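Long-range contact in citrate synthase (Pyrobaculum aerophilum, PDB 2IBP), which probably catalyses the condensation of oxaloacetate and acetyl-CoA with water to give citrate and coenzyme A in the tricarboxylic acid cycle: residues A275-G280 with P334-R339. Numbering follows the deposited sequence.
Sequences AATKPG and PYFQQR
Thr277 and Tyr335 illustrate how a helix end can be packed against a neighbouring helix without any hydrogen bond across, mainly by apolar contacts between 275-280 and 334-339. The central element is a CH-pi contact: Thr277 CB sits over the middle of the Tyr335 ring, 3.8 Å from its centroid and 9° off the ring normal. The methyl CG2 lies over the same face nearer the root of the ring, 3.5 Å from Tyr335 CD1. A chi1 of 178°, which sets CG opposite the main-chain nitrogen, lays the tyrosine ring alongside Thr277, the two side chains running past each other in opposite directions.

Apolar packing widens the contact. Tyr335 CD1 rests over the centre of one Phe336 face, and Thr277 CG2 sits in the angle between the two rings, 3.4 Å from Phe336 CE1. Ala276 CB meets Phe336 CZ at the ring edge, 4.0 Å away. Leu284 touches both Ala276 and Phe336.

Polar bonds stay within each side. Thr277 OG1 is hydrogen-bonded to Glu274 O in the last turn of helix 269-276, leaving the carbon side of the threonine for the rings. On the opposite face of Tyr335, Arg339 CD lies 3.4 Å above the ring plane, near the rim, and the guanidinium lays a face against Tyr335 CD2. Arg339 NH1 bonds to Tyr335 O (3.1 Å) and to Gln338 OE1, the latter nearly in the guanidinium plane. With an alanine here instead of Tyr335, Thr277 would probably lose the ring beneath it, and Phe336 and the guanidinium each the cover on one face, although NH1 could keep its bonds.

The arrangement joins the C-terminal end of helix 269-276 to the short helix 334-338 at the periphery of the largely helical citrate synthase fold, with the Phe336 side chain about 11 Å from that of His289, a predicted active-site residue.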
loop_
_atom_site.group_PDB
_atom_site.type_symbol
_atom_site.label_atom_id
_atom_site.label_comp_id
_atom_site.label_asym_id
_atom_site.label_seq_id
_atom_site.Cartn_x
_atom_site.Cartn_y
_atom_site.Cartn_z
ATOM N N ALA A 275 22.834 14.012 29.221
ATOM C CA ALA A 275 22.286 15.024 28.329
ATOM C C ALA A 275 20.892 14.638 27.846
ATOM O O ALA A 275 20.057 15.502 27.598
ATOM C CB ALA A 275 23.196 15.230 27.132
ATOM N N ALA A 276 20.653 13.335 27.705
ATOM C CA ALA A 276 19.365 12.839 27.225
ATOM C C ALA A 276 18.252 13.002 28.258
ATOM O O ALA A 276 17.072 12.892 27.919
ATOM C CB ALA A 276 19.492 11.370 26.805
ATOM N N THR A 277 18.617 13.249 29.514
ATOM C CA THR A 277 17.622 13.446 30.569
ATOM C C THR A 277 17.155 14.906 30.666
ATOM O O THR A 277 16.433 15.265 31.600
ATOM C CB THR A 277 18.157 13.001 31.939
ATOM O OG1 THR A 277 19.194 13.890 32.372
ATOM C CG2 THR A 277 18.692 11.577 31.867
ATOM N N LYS A 278 17.544 15.728 29.692
ATOM C CA LYS A 278 17.183 17.149 29.661
ATOM C C LYS A 278 16.530 17.511 28.328
ATOM O O LYS A 278 16.905 16.970 27.288
ATOM C CB LYS A 278 18.433 18.021 29.812
ATOM C CG LYS A 278 19.253 17.793 31.067
ATOM C CD LYS A 278 20.492 18.680 31.037
ATOM C CE LYS A 278 21.393 18.459 32.239
ATOM N NZ LYS A 278 21.946 17.079 32.298
ATOM N N PRO A 279 15.579 18.461 28.347
ATOM C CA PRO A 279 14.936 18.907 27.115
ATOM C C PRO A 279 15.737 20.029 26.452
ATOM O O PRO A 279 15.934 21.075 27.069
ATOM C CB PRO A 279 13.587 19.436 27.604
ATOM C CG PRO A 279 13.854 19.928 28.993
ATOM C CD PRO A 279 15.035 19.150 29.533
ATOM N N GLY A 280 16.210 19.825 25.223
ATOM C CA GLY A 280 16.000 18.587 24.480
ATOM C C GLY A 280 16.737 18.626 23.152
ATOM O O GLY A 280 16.345 19.371 22.254
ATOM N N PRO A 334 18.509 6.614 37.211
ATOM C CA PRO A 334 17.146 6.504 37.747
ATOM C C PRO A 334 16.091 7.057 36.795
ATOM O O PRO A 334 15.012 6.479 36.651
ATOM C CB PRO A 334 17.203 7.343 39.034
ATOM C CG PRO A 334 18.389 8.249 38.863
ATOM C CD PRO A 334 19.371 7.455 38.065
ATOM N N TYR A 335 16.420 8.169 36.153
ATOM C CA TYR A 335 15.535 8.823 35.203
ATOM C C TYR A 335 14.905 7.853 34.213
ATOM O O TYR A 335 13.694 7.835 34.035
ATOM C CB TYR A 335 16.320 9.852 34.412
ATOM C CG TYR A 335 15.525 10.570 33.363
ATOM C CD1 TYR A 335 15.516 10.124 32.046
ATOM C CD2 TYR A 335 14.808 11.723 33.670
ATOM C CE1 TYR A 335 14.804 10.792 31.064
ATOM C CE2 TYR A 335 14.095 12.403 32.690
ATOM C CZ TYR A 335 14.099 11.935 31.390
ATOM O OH TYR A 335 13.392 12.590 30.407
ATOM N N PHE A 336 15.742 7.064 33.551
ATOM C CA PHE A 336 15.254 6.134 32.535
ATOM C C PHE A 336 14.419 5.022 33.139
ATOM O O PHE A 336 13.372 4.664 32.600
ATOM C CB PHE A 336 16.425 5.583 31.715
ATOM C CG PHE A 336 17.138 6.633 30.916
ATOM C CD1 PHE A 336 18.154 7.383 31.488
ATOM C CD2 PHE A 336 16.742 6.935 29.629
ATOM C CE1 PHE A 336 18.788 8.371 30.765
ATOM C CE2 PHE A 336 17.380 7.921 28.900
ATOM C CZ PHE A 336 18.394 8.650 29.477
ATOM N N GLN A 337 14.890 4.491 34.263
ATOM C CA GLN A 337 14.197 3.435 34.994
ATOM C C GLN A 337 12.784 3.910 35.358
ATOM O O GLN A 337 11.794 3.231 35.096
ATOM C CB GLN A 337 14.970 3.103 36.285
ATOM C CG GLN A 337 16.442 2.688 36.091
ATOM C CD GLN A 337 17.169 2.456 37.413
ATOM O OE1 GLN A 337 16.548 2.408 38.477
ATOM N NE2 GLN A 337 18.487 2.297 37.347
ATOM N N GLN A 338 12.712 5.114 35.920
ATOM C CA GLN A 338 11.446 5.709 36.366
ATOM C C GLN A 338 10.451 6.006 35.228
ATOM O O GLN A 338 9.237 5.955 35.431
ATOM C CB GLN A 338 11.752 6.982 37.153
ATOM C CG GLN A 338 12.539 6.713 38.424
ATOM C CD GLN A 338 13.218 7.951 38.978
ATOM O OE1 GLN A 338 13.051 9.053 38.457
ATOM N NE2 GLN A 338 14.009 7.768 40.031
ATOM N N ARG A 339 10.963 6.292 34.035
ATOM C CA ARG A 339 10.132 6.583 32.873
ATOM C C ARG A 339 10.002 5.382 31.924
ATOM O O ARG A 339 9.459 5.498 30.821
ATOM C CB ARG A 339 10.665 7.820 32.167
ATOM C CG ARG A 339 10.476 9.061 33.037
ATOM C CD ARG A 339 11.499 10.139 32.773
ATOM N NE ARG A 339 11.319 11.254 33.703
ATOM C CZ ARG A 339 11.684 11.244 34.985
ATOM N NH1 ARG A 339 12.243 10.169 35.532
ATOM N NH2 ARG A 339 11.455 12.314 35.743
#